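Local coordinates for CDP-4-keto-6-deoxy-D-glucose-3-dehydrase (Yersinia pseudotuberculosis, PDB 3BB8), which probably catalyses the pyridoxal 5'-phosphate-dependent dehydration at C3 of CDP-4-keto-6-deoxy-D-glucose in lipopolysaccharide sugar biosynthesis, at residues L58-F67 and I291-L300; I240-D250 and K279-K290. The protein carries 1 engineered substitution. One frame throughout, in Å; residues are numbered along the deposited sequence.

Both segments of contact 2 lie between those of contact 1 in the sequence, and loop 279-290 runs directly into residues 291-300, where helix 293-323 starts. The contact centres are about 20 Å apart, and both contacts touch the second subunit. Contact 2 stands at a pyridoxal-5'-phosphate site, with Trp247 hydrogen-bonded to the phosphate of a cofactor that several residues of that second subunit also bind. The Leu289 side chain lies about 10 Å from another bound cofactor. Contact 1 is further back: between nearest atoms, the side chain of Thr59 is about 7 Å from that of Trp247 and about 9 Å from a bound pyridoxal-5'-phosphate. It joins the starts of two helices beside the site.

Contact 1 (L58-F67 and I291-L300); sequences LTTGRFNDAF and ITDMQAACGL
Two helix N-termini, those of helices 62-75 and 293-323, meet through the carboxylate of Asp293, the first residue of the second helix, which grips the opening turn of the first. Asp293 OD1 takes two bonds, from Gly61 N and from Asn64 N, both at 2.7 Å, and the two donors reach it from opposite faces of the carboxylate plane. Asp293 OD2 accepts from Phe63 N at 2.9 Å, on its syn side. Three amides at the start of helix 62-75 are thus satisfied by a single buried side chain, whose rotation they fix; its chi1 of -140° is far from staggered. The negative charge probably also interacts favourably with the dipole of that helix. The backbone of Asp293 contributes as well, its N donating to Leu58 O at 2.9 Å, while a capping box of Thr292 and Gln295 closes the start of helix 293-323.

Beyond this polar end the segments 62-67 and 293-300 run at 40° to each other, their axes 7.7 Å apart at closest approach. Phe63 is a knob set among Asp293, Ala296, Ala297 and Leu300. The methyl of Ala297 lies over one face of its ring, with CB 4.1 Å from the centroid, and Leu300 CD2 comes in at the ring edge. One turn on, Phe67 turns its edge to the backbone of Gly299, CD2 lying 3.4 Å from Gly299 C, and Leu300 CD2 rests on Ala66 CB at 3.7 Å.

Helix 43-55 packs against Phe63 and Ala297, and its Glu51 and Asp55 form salt bridges with Arg62. Strand 79-83 meets Phe67, Ile291 and Asn64 through Thr82, and the second subunit packs Gly225 against Leu58 and Thr59.

Contact 2 (I240-D250 and K279-K290); sequences IIESFRDWGRD and KYTYSHLGYNLK. With PLP (pyridoxal-5'-phosphate), chain E.
Trp247 and Asn288 lie side by side and point the same way, toward the phosphate of a pyridoxal-5'-phosphate. The indole meets the phosphate with its edge, Trp247 NE1 donating to PLP O2P at 3.0 Å. Lys290 crosses the indole at about a right angle and places NZ over one face, 3.7 Å from the centroid of the six-membered ring, a cation-pi contact. Bends at chi4 and at chi3 (-115°, away from a staggered value) bring the ammonium there. The aliphatic part of the same chain passes Asp246, whose OD1 accepts a hydrogen bond from Arg245 NE at 2.8 Å, part of a salt bridge.

Behind this shell, a type I' turn from Asp246 to Arg249 carries Trp247 after the end of helix 235-245, and loop 279-290 ties it down by backbone bonds. Tyr287 N donates to Phe244 O at 2.9 Å in a fairly straight bond; that from Trp247 N to Tyr287 O is short (2.6 Å) and bent. Further along, Gly248 O accepts from His284 N at 3.0 Å, and Asp250 N meets Thr281 O at 2.8 Å, nearly straight (176°). Outermost, the Phe244 and His284 rings form an offset stack, centroids 4.6 Å apart and planes at 29°; CB of His284 also lies over the phenyl face, and Leu285 O sits at the phenyl edge.

The cofactor is also hydrogen-bonded to Gly86, Ser87, Asp191, Asp194 and Ser215 of the second subunit, whose Phe120 and Tyr217 meet Trp247. A phosphate site completed from across the dimer interface is characteristic of the aspartate aminotransferase fold, to which this DegT/DnrJ/EryC1 family member belongs.

Contact 1 (L58-F67 and I291-L300)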
# COMPACT_ATOMS: atom_id res chain seq x y z
N LEU A 58 -9.44 7.06 -12.04
CA LEU A 58 -8.85 6.90 -10.71
C LEU A 58 -7.96 5.67 -10.47
O LEU A 58 -6.80 5.82 -10.09
CB LEU A 58 -9.96 6.94 -9.65
CG LEU A 58 -10.97 8.08 -9.81
CD1 LEU A 58 -11.86 8.15 -8.59
CD2 LEU A 58 -10.25 9.40 -10.00
N THR A 59 -8.49 4.47 -10.72
CA THR A 59 -7.69 3.26 -10.51
C THR A 59 -6.67 3.20 -11.64
O THR A 59 -6.73 4.01 -12.56
CB THR A 59 -8.56 1.97 -10.53
OG1 THR A 59 -9.37 1.94 -11.71
CG2 THR A 59 -9.44 1.91 -9.29
N THR A 60 -5.74 2.25 -11.58
CA THR A 60 -4.73 2.16 -12.64
C THR A 60 -5.36 1.92 -14.01
O THR A 60 -6.36 1.21 -14.15
CB THR A 60 -3.69 1.05 -12.38
OG1 THR A 60 -4.36 -0.17 -12.04
CG2 THR A 60 -2.75 1.45 -11.26
N GLY A 61 -4.77 2.52 -15.03
CA GLY A 61 -5.30 2.34 -16.37
C GLY A 61 -4.36 2.83 -17.44
O GLY A 61 -3.23 2.37 -17.56
N ARG A 62 -4.86 3.78 -18.22
CA ARG A 62 -4.14 4.39 -19.32
C ARG A 62 -2.69 4.73 -18.95
O ARG A 62 -1.75 4.20 -19.53
CB ARG A 62 -4.91 5.65 -19.75
CG ARG A 62 -4.23 6.61 -20.68
CD ARG A 62 -5.10 7.86 -20.78
NE ARG A 62 -4.45 8.94 -21.52
CZ ARG A 62 -4.78 10.22 -21.40
NH1 ARG A 62 -5.75 10.59 -20.57
NH2 ARG A 62 -4.13 11.14 -22.10
N PHE A 63 -2.52 5.59 -17.96
CA PHE A 63 -1.17 5.97 -17.54
C PHE A 63 -0.36 4.85 -16.90
O PHE A 63 0.84 4.71 -17.20
CB PHE A 63 -1.23 7.16 -16.59
CG PHE A 63 -1.72 8.42 -17.23
CD1 PHE A 63 -3.05 8.81 -17.08
CD2 PHE A 63 -0.87 9.20 -17.99
CE1 PHE A 63 -3.52 9.97 -17.69
CE2 PHE A 63 -1.32 10.36 -18.60
CZ PHE A 63 -2.65 10.75 -18.45
N ASN A 64 -0.99 4.05 -16.04
CA ASN A 64 -0.26 2.96 -15.40
C ASN A 64 0.26 1.99 -16.44
O ASN A 64 1.35 1.43 -16.27
CB ASN A 64 -1.14 2.21 -14.40
CG ASN A 64 -0.36 1.17 -13.60
OD1 ASN A 64 0.49 1.52 -12.78
ND2 ASN A 64 -0.62 -0.11 -13.86
N ASP A 65 -0.50 1.78 -17.51
CA ASP A 65 -0.08 0.87 -18.58
C ASP A 65 1.15 1.45 -19.26
O ASP A 65 2.13 0.74 -19.50
CB ASP A 65 -1.17 0.68 -19.63
CG ASP A 65 -2.37 -0.08 -19.11
OD1 ASP A 65 -2.18 -1.01 -18.29
OD2 ASP A 65 -3.51 0.25 -19.52
N ALA A 66 1.07 2.73 -19.58
CA ALA A 66 2.18 3.43 -20.24
C ALA A 66 3.44 3.40 -19.36
O ALA A 66 4.54 3.13 -19.85
CB ALA A 66 1.78 4.88 -20.54
N PHE A 67 3.26 3.67 -18.07
CA PHE A 67 4.39 3.67 -17.14
C PHE A 67 5.06 2.32 -17.03
O PHE A 67 6.28 2.22 -17.17
CB PHE A 67 3.95 4.14 -15.74
CG PHE A 67 5.08 4.15 -14.74
CD1 PHE A 67 5.38 3.00 -14.00
CD2 PHE A 67 5.91 5.26 -14.61
CE1 PHE A 67 6.49 2.97 -13.15
CE2 PHE A 67 7.02 5.23 -13.76
CZ PHE A 67 7.31 4.08 -13.04
N ILE A 291 -1.85 1.20 -6.86
CA ILE A 291 -1.86 2.65 -6.81
C ILE A 291 -2.90 3.22 -7.76
O ILE A 291 -3.68 2.47 -8.37
CB ILE A 291 -0.47 3.28 -7.12
CG1 ILE A 291 -0.17 3.27 -8.63
CG2 ILE A 291 0.61 2.54 -6.35
CD1 ILE A 291 0.12 1.92 -9.20
N THR A 292 -2.93 4.54 -7.87
CA THR A 292 -3.88 5.22 -8.73
C THR A 292 -3.22 5.63 -10.05
O THR A 292 -1.99 5.64 -10.15
CB THR A 292 -4.42 6.50 -8.05
OG1 THR A 292 -3.36 7.46 -7.95
CG2 THR A 292 -4.95 6.18 -6.67
N ASP A 293 -4.03 5.97 -11.05
CA ASP A 293 -3.45 6.37 -12.33
C ASP A 293 -2.83 7.76 -12.14
O ASP A 293 -1.93 8.14 -12.88
CB ASP A 293 -4.52 6.37 -13.43
CG ASP A 293 -3.99 5.81 -14.76
OD1 ASP A 293 -3.26 4.80 -14.75
OD2 ASP A 293 -4.31 6.38 -15.83
N MET A 294 -3.31 8.50 -11.14
CA MET A 294 -2.76 9.82 -10.85
C MET A 294 -1.27 9.67 -10.57
O MET A 294 -0.43 10.36 -11.17
CB MET A 294 -3.43 10.44 -9.62
CG MET A 294 -4.86 10.85 -9.83
SD MET A 294 -6.08 9.51 -9.75
CE MET A 294 -6.29 9.36 -7.98
N GLN A 295 -0.94 8.76 -9.66
CA GLN A 295 0.44 8.48 -9.33
C GLN A 295 1.14 7.99 -10.59
O GLN A 295 2.25 8.42 -10.90
CB GLN A 295 0.52 7.41 -8.23
CG GLN A 295 0.08 7.88 -6.85
CD GLN A 295 -0.45 6.75 -5.97
OE1 GLN A 295 -1.63 6.41 -6.01
NE2 GLN A 295 0.44 6.17 -5.18
N ALA A 296 0.50 7.08 -11.31
CA ALA A 296 1.08 6.55 -12.54
C ALA A 296 1.49 7.68 -13.50
O ALA A 296 2.54 7.62 -14.13
CB ALA A 296 0.09 5.62 -13.23
N ALA A 297 0.64 8.70 -13.60
CA ALA A 297 0.90 9.84 -14.48
C ALA A 297 2.19 10.54 -14.12
O ALA A 297 3.08 10.72 -14.97
CB ALA A 297 -0.27 10.82 -14.41
N CYS A 298 2.30 10.95 -12.85
CA CYS A 298 3.48 11.65 -12.36
C CYS A 298 4.70 10.82 -12.72
O CYS A 298 5.67 11.35 -13.26
CB CYS A 298 3.39 11.83 -10.85
SG CYS A 298 4.62 12.95 -10.14
N GLY A 299 4.64 9.53 -12.45
CA GLY A 299 5.76 8.66 -12.76
C GLY A 299 6.09 8.63 -14.24
O GLY A 299 7.26 8.60 -14.62
N LEU A 300 5.07 8.63 -15.09
CA LEU A 300 5.30 8.58 -16.54
C LEU A 300 6.09 9.80 -17.01
O LEU A 300 7.07 9.66 -17.73
CB LEU A 300 3.97 8.49 -17.30
CG LEU A 300 4.09 8.30 -18.82
CD1 LEU A 300 4.88 7.04 -19.14
CD2 LEU A 300 2.71 8.23 -19.42

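Contact 2 (I240-D250 and K279-K290)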
# COMPACT_ATOMS: atom_id res chain seq x y z
N ILE A 240 2.38 -14.60 -10.05
CA ILE A 240 2.27 -14.78 -8.60
C ILE A 240 2.18 -13.41 -7.92
O ILE A 240 1.27 -13.17 -7.13
CB ILE A 240 3.49 -15.57 -8.03
CG1 ILE A 240 3.33 -17.07 -8.28
CG2 ILE A 240 3.60 -15.37 -6.52
CD1 ILE A 240 3.03 -17.46 -9.69
N ILE A 241 3.11 -12.51 -8.26
CA ILE A 241 3.18 -11.16 -7.69
C ILE A 241 1.85 -10.43 -7.81
O ILE A 241 1.31 -9.95 -6.82
CB ILE A 241 4.22 -10.25 -8.43
CG1 ILE A 241 5.55 -10.99 -8.60
CG2 ILE A 241 4.44 -8.94 -7.66
CD1 ILE A 241 6.25 -11.27 -7.33
N GLU A 242 1.37 -10.33 -9.05
CA GLU A 242 0.11 -9.65 -9.36
C GLU A 242 -1.05 -10.17 -8.52
O GLU A 242 -1.90 -9.39 -8.06
CB GLU A 242 -0.20 -9.82 -10.85
CG GLU A 242 -1.39 -9.00 -11.34
CD GLU A 242 -1.45 -8.93 -12.87
OE1 GLU A 242 -1.42 -10.00 -13.51
OE2 GLU A 242 -1.54 -7.81 -13.42
N SER A 243 -1.09 -11.48 -8.31
CA SER A 243 -2.13 -12.11 -7.51
C SER A 243 -2.05 -11.60 -6.06
O SER A 243 -3.06 -11.23 -5.46
CB SER A 243 -1.97 -13.63 -7.54
OG SER A 243 -2.91 -14.26 -6.69
N PHE A 244 -0.84 -11.60 -5.51
CA PHE A 244 -0.64 -11.13 -4.14
C PHE A 244 -1.01 -9.65 -4.02
O PHE A 244 -1.58 -9.21 -3.02
CB PHE A 244 0.81 -11.34 -3.73
CG PHE A 244 1.10 -12.71 -3.20
CD1 PHE A 244 0.56 -13.13 -1.98
CD2 PHE A 244 1.95 -13.58 -3.89
CE1 PHE A 244 0.86 -14.39 -1.46
CE2 PHE A 244 2.26 -14.84 -3.37
CZ PHE A 244 1.72 -15.24 -2.15
N ARG A 245 -0.68 -8.88 -5.06
CA ARG A 245 -0.99 -7.46 -5.04
C ARG A 245 -2.49 -7.25 -5.16
O ARG A 245 -3.06 -6.37 -4.52
CB ARG A 245 -0.29 -6.73 -6.19
CG ARG A 245 -0.51 -5.22 -6.14
CD ARG A 245 -0.14 -4.51 -7.44
NE ARG A 245 -1.00 -4.90 -8.56
CZ ARG A 245 -0.74 -4.61 -9.83
NH1 ARG A 245 0.35 -3.92 -10.17
NH2 ARG A 245 -1.58 -5.01 -10.78
N ASP A 246 -3.14 -8.08 -5.97
CA ASP A 246 -4.57 -7.95 -6.19
C ASP A 246 -5.50 -8.87 -5.38
O ASP A 246 -6.23 -9.68 -5.95
CB ASP A 246 -4.86 -8.08 -7.69
CG ASP A 246 -4.02 -7.12 -8.54
OD1 ASP A 246 -3.53 -6.09 -8.02
OD2 ASP A 246 -3.87 -7.38 -9.75
N TRP A 247 -5.47 -8.73 -4.06
CA TRP A 247 -6.31 -9.48 -3.13
C TRP A 247 -6.04 -10.97 -3.10
O TRP A 247 -6.80 -11.75 -2.49
CB TRP A 247 -7.80 -9.24 -3.43
CG TRP A 247 -8.24 -7.79 -3.41
CD1 TRP A 247 -8.44 -7.00 -2.31
CD2 TRP A 247 -8.52 -6.96 -4.56
NE1 TRP A 247 -8.83 -5.73 -2.70
CE2 TRP A 247 -8.89 -5.68 -4.07
CE3 TRP A 247 -8.50 -7.17 -5.94
CZ2 TRP A 247 -9.23 -4.61 -4.92
CZ3 TRP A 247 -8.85 -6.10 -6.80
CH2 TRP A 247 -9.21 -4.84 -6.28
N GLY A 248 -4.94 -11.38 -3.72
CA GLY A 248 -4.61 -12.79 -3.76
C GLY A 248 -5.54 -13.56 -4.69
O GLY A 248 -5.65 -14.78 -4.60
N ARG A 249 -6.21 -12.83 -5.58
CA ARG A 249 -7.19 -13.44 -6.48
C ARG A 249 -6.50 -14.16 -7.64
O ARG A 249 -5.50 -13.68 -8.17
CB ARG A 249 -8.15 -12.37 -7.02
CG ARG A 249 -7.64 -11.64 -8.25
CD ARG A 249 -8.69 -10.70 -8.81
NE ARG A 249 -8.11 -9.69 -9.70
CZ ARG A 249 -8.76 -8.61 -10.13
NH1 ARG A 249 -10.01 -8.39 -9.75
NH2 ARG A 249 -8.15 -7.75 -10.93
N ASP A 250 -7.05 -15.30 -8.02
CA ASP A 250 -6.42 -16.16 -9.02
C ASP A 250 -6.29 -15.43 -10.36
O ASP A 250 -6.90 -14.39 -10.58
CB ASP A 250 -7.21 -17.45 -9.20
CG ASP A 250 -6.36 -18.59 -9.73
OD1 ASP A 250 -5.65 -18.38 -10.74
OD2 ASP A 250 -6.40 -19.69 -9.14
N LYS A 279 -13.43 -13.80 -10.45
CA LYS A 279 -13.08 -12.55 -9.78
C LYS A 279 -13.03 -12.72 -8.27
O LYS A 279 -12.33 -11.99 -7.57
CB LYS A 279 -14.11 -11.47 -10.12
CG LYS A 279 -13.88 -10.76 -11.45
CD LYS A 279 -12.93 -9.57 -11.29
CE LYS A 279 -13.05 -8.59 -12.46
NZ LYS A 279 -12.50 -7.24 -12.13
N TYR A 280 -13.78 -13.70 -7.76
CA TYR A 280 -13.82 -13.96 -6.33
C TYR A 280 -13.26 -15.34 -5.95
O TYR A 280 -13.72 -15.96 -4.99
CB TYR A 280 -15.25 -13.82 -5.79
CG TYR A 280 -15.79 -12.40 -5.74
CD1 TYR A 280 -17.12 -12.16 -5.37
CD2 TYR A 280 -14.98 -11.30 -6.04
CE1 TYR A 280 -17.63 -10.86 -5.30
CE2 TYR A 280 -15.49 -9.99 -5.97
CZ TYR A 280 -16.81 -9.79 -5.59
OH TYR A 280 -17.32 -8.51 -5.49
N THR A 281 -12.29 -15.81 -6.72
CA THR A 281 -11.61 -17.08 -6.46
C THR A 281 -10.19 -16.67 -6.05
O THR A 281 -9.47 -16.03 -6.81
CB THR A 281 -11.58 -17.96 -7.71
OG1 THR A 281 -12.92 -18.21 -8.13
CG2 THR A 281 -10.89 -19.30 -7.41
N TYR A 282 -9.80 -17.05 -4.84
CA TYR A 282 -8.50 -16.65 -4.31
C TYR A 282 -7.45 -17.75 -4.17
O TYR A 282 -7.60 -18.69 -3.39
CB TYR A 282 -8.75 -15.96 -2.97
CG TYR A 282 -9.73 -14.81 -3.12
CD1 TYR A 282 -9.30 -13.58 -3.60
CD2 TYR A 282 -11.09 -14.98 -2.85
CE1 TYR A 282 -10.20 -12.53 -3.80
CE2 TYR A 282 -12.00 -13.95 -3.05
CZ TYR A 282 -11.55 -12.72 -3.52
OH TYR A 282 -12.43 -11.68 -3.70
N SER A 283 -6.37 -17.60 -4.93
CA SER A 283 -5.27 -18.56 -4.95
C SER A 283 -4.10 -18.22 -4.04
O SER A 283 -3.19 -19.04 -3.89
CB SER A 283 -4.73 -18.67 -6.37
OG SER A 283 -4.31 -17.39 -6.83
N HIS A 284 -4.10 -17.03 -3.44
CA HIS A 284 -3.00 -16.65 -2.55
C HIS A 284 -3.44 -15.81 -1.36
O HIS A 284 -4.50 -15.17 -1.39
CB HIS A 284 -1.92 -15.87 -3.31
CG HIS A 284 -1.25 -16.65 -4.40
ND1 HIS A 284 -0.37 -17.68 -4.15
CD2 HIS A 284 -1.29 -16.52 -5.75
CE1 HIS A 284 0.11 -18.15 -5.29
NE2 HIS A 284 -0.43 -17.46 -6.28
N LEU A 285 -2.62 -15.82 -0.31
CA LEU A 285 -2.84 -15.03 0.90
C LEU A 285 -2.40 -13.63 0.46
O LEU A 285 -1.25 -13.23 0.65
CB LEU A 285 -1.94 -15.56 2.01
CG LEU A 285 -2.08 -14.98 3.42
CD1 LEU A 285 -3.49 -15.24 3.93
CD2 LEU A 285 -1.05 -15.64 4.34
N GLY A 286 -3.33 -12.89 -0.13
CA GLY A 286 -3.00 -11.58 -0.65
C GLY A 286 -3.25 -10.33 0.16
O GLY A 286 -3.71 -10.37 1.31
N TYR A 287 -2.94 -9.21 -0.49
CA TYR A 287 -3.07 -7.86 0.04
C TYR A 287 -3.79 -7.08 -1.04
O TYR A 287 -4.36 -7.65 -1.96
CB TYR A 287 -1.70 -7.19 0.19
CG TYR A 287 -0.72 -7.90 1.09
CD1 TYR A 287 0.13 -8.88 0.58
CD2 TYR A 287 -0.65 -7.59 2.44
CE1 TYR A 287 1.02 -9.55 1.42
CE2 TYR A 287 0.22 -8.25 3.28
CZ TYR A 287 1.06 -9.23 2.77
OH TYR A 287 1.91 -9.88 3.63
N ASN A 288 -3.78 -5.77 -0.89
CA ASN A 288 -4.31 -4.86 -1.90
C ASN A 288 -3.30 -3.73 -1.86
O ASN A 288 -3.50 -2.70 -1.20
CB ASN A 288 -5.69 -4.31 -1.57
CG ASN A 288 -6.19 -3.35 -2.64
OD1 ASN A 288 -7.28 -2.79 -2.54
ND2 ASN A 288 -5.38 -3.15 -3.69
N LEU A 289 -2.20 -3.95 -2.56
CA LEU A 289 -1.20 -2.92 -2.77
C LEU A 289 -1.08 -2.31 -4.16
O LEU A 289 -0.03 -2.40 -4.80
CB LEU A 289 0.11 -3.61 -2.37
CG LEU A 289 0.11 -4.18 -0.94
CD1 LEU A 289 1.25 -5.18 -0.78
CD2 LEU A 289 0.24 -3.05 0.06
N LYS A 290 -2.16 -1.69 -4.64
CA LYS A 290 -2.15 -1.03 -5.95
C LYS A 290 -2.18 0.48 -5.79
O LYS A 290 -2.51 1.00 -4.71
CB LYS A 290 -3.34 -1.46 -6.81
CG LYS A 290 -3.45 -2.96 -7.05
CD LYS A 290 -4.52 -3.30 -8.08
CE LYS A 290 -5.68 -4.09 -7.47
NZ LYS A 290 -6.46 -3.33 -6.45
N1 PLP E . -13.13 -5.88 3.61
C2 PLP E . -14.34 -5.83 2.95
C2A PLP E . -15.54 -6.50 3.63
C3 PLP E . -14.42 -5.18 1.68
O3 PLP E . -15.59 -5.12 0.99
C4 PLP E . -13.24 -4.56 1.10
C4A PLP E . -13.39 -3.84 -0.27
C5 PLP E . -12.01 -4.65 1.82
C6 PLP E . -12.00 -5.32 3.10
C5A PLP E . -10.68 -4.09 1.42
O4P PLP E . -10.74 -2.97 0.66
P PLP E . -9.85 -2.68 -0.64
O1P PLP E . -9.85 -1.20 -0.83
O2P PLP E . -10.63 -3.46 -1.86
O3P PLP E . -8.42 -3.26 -0.45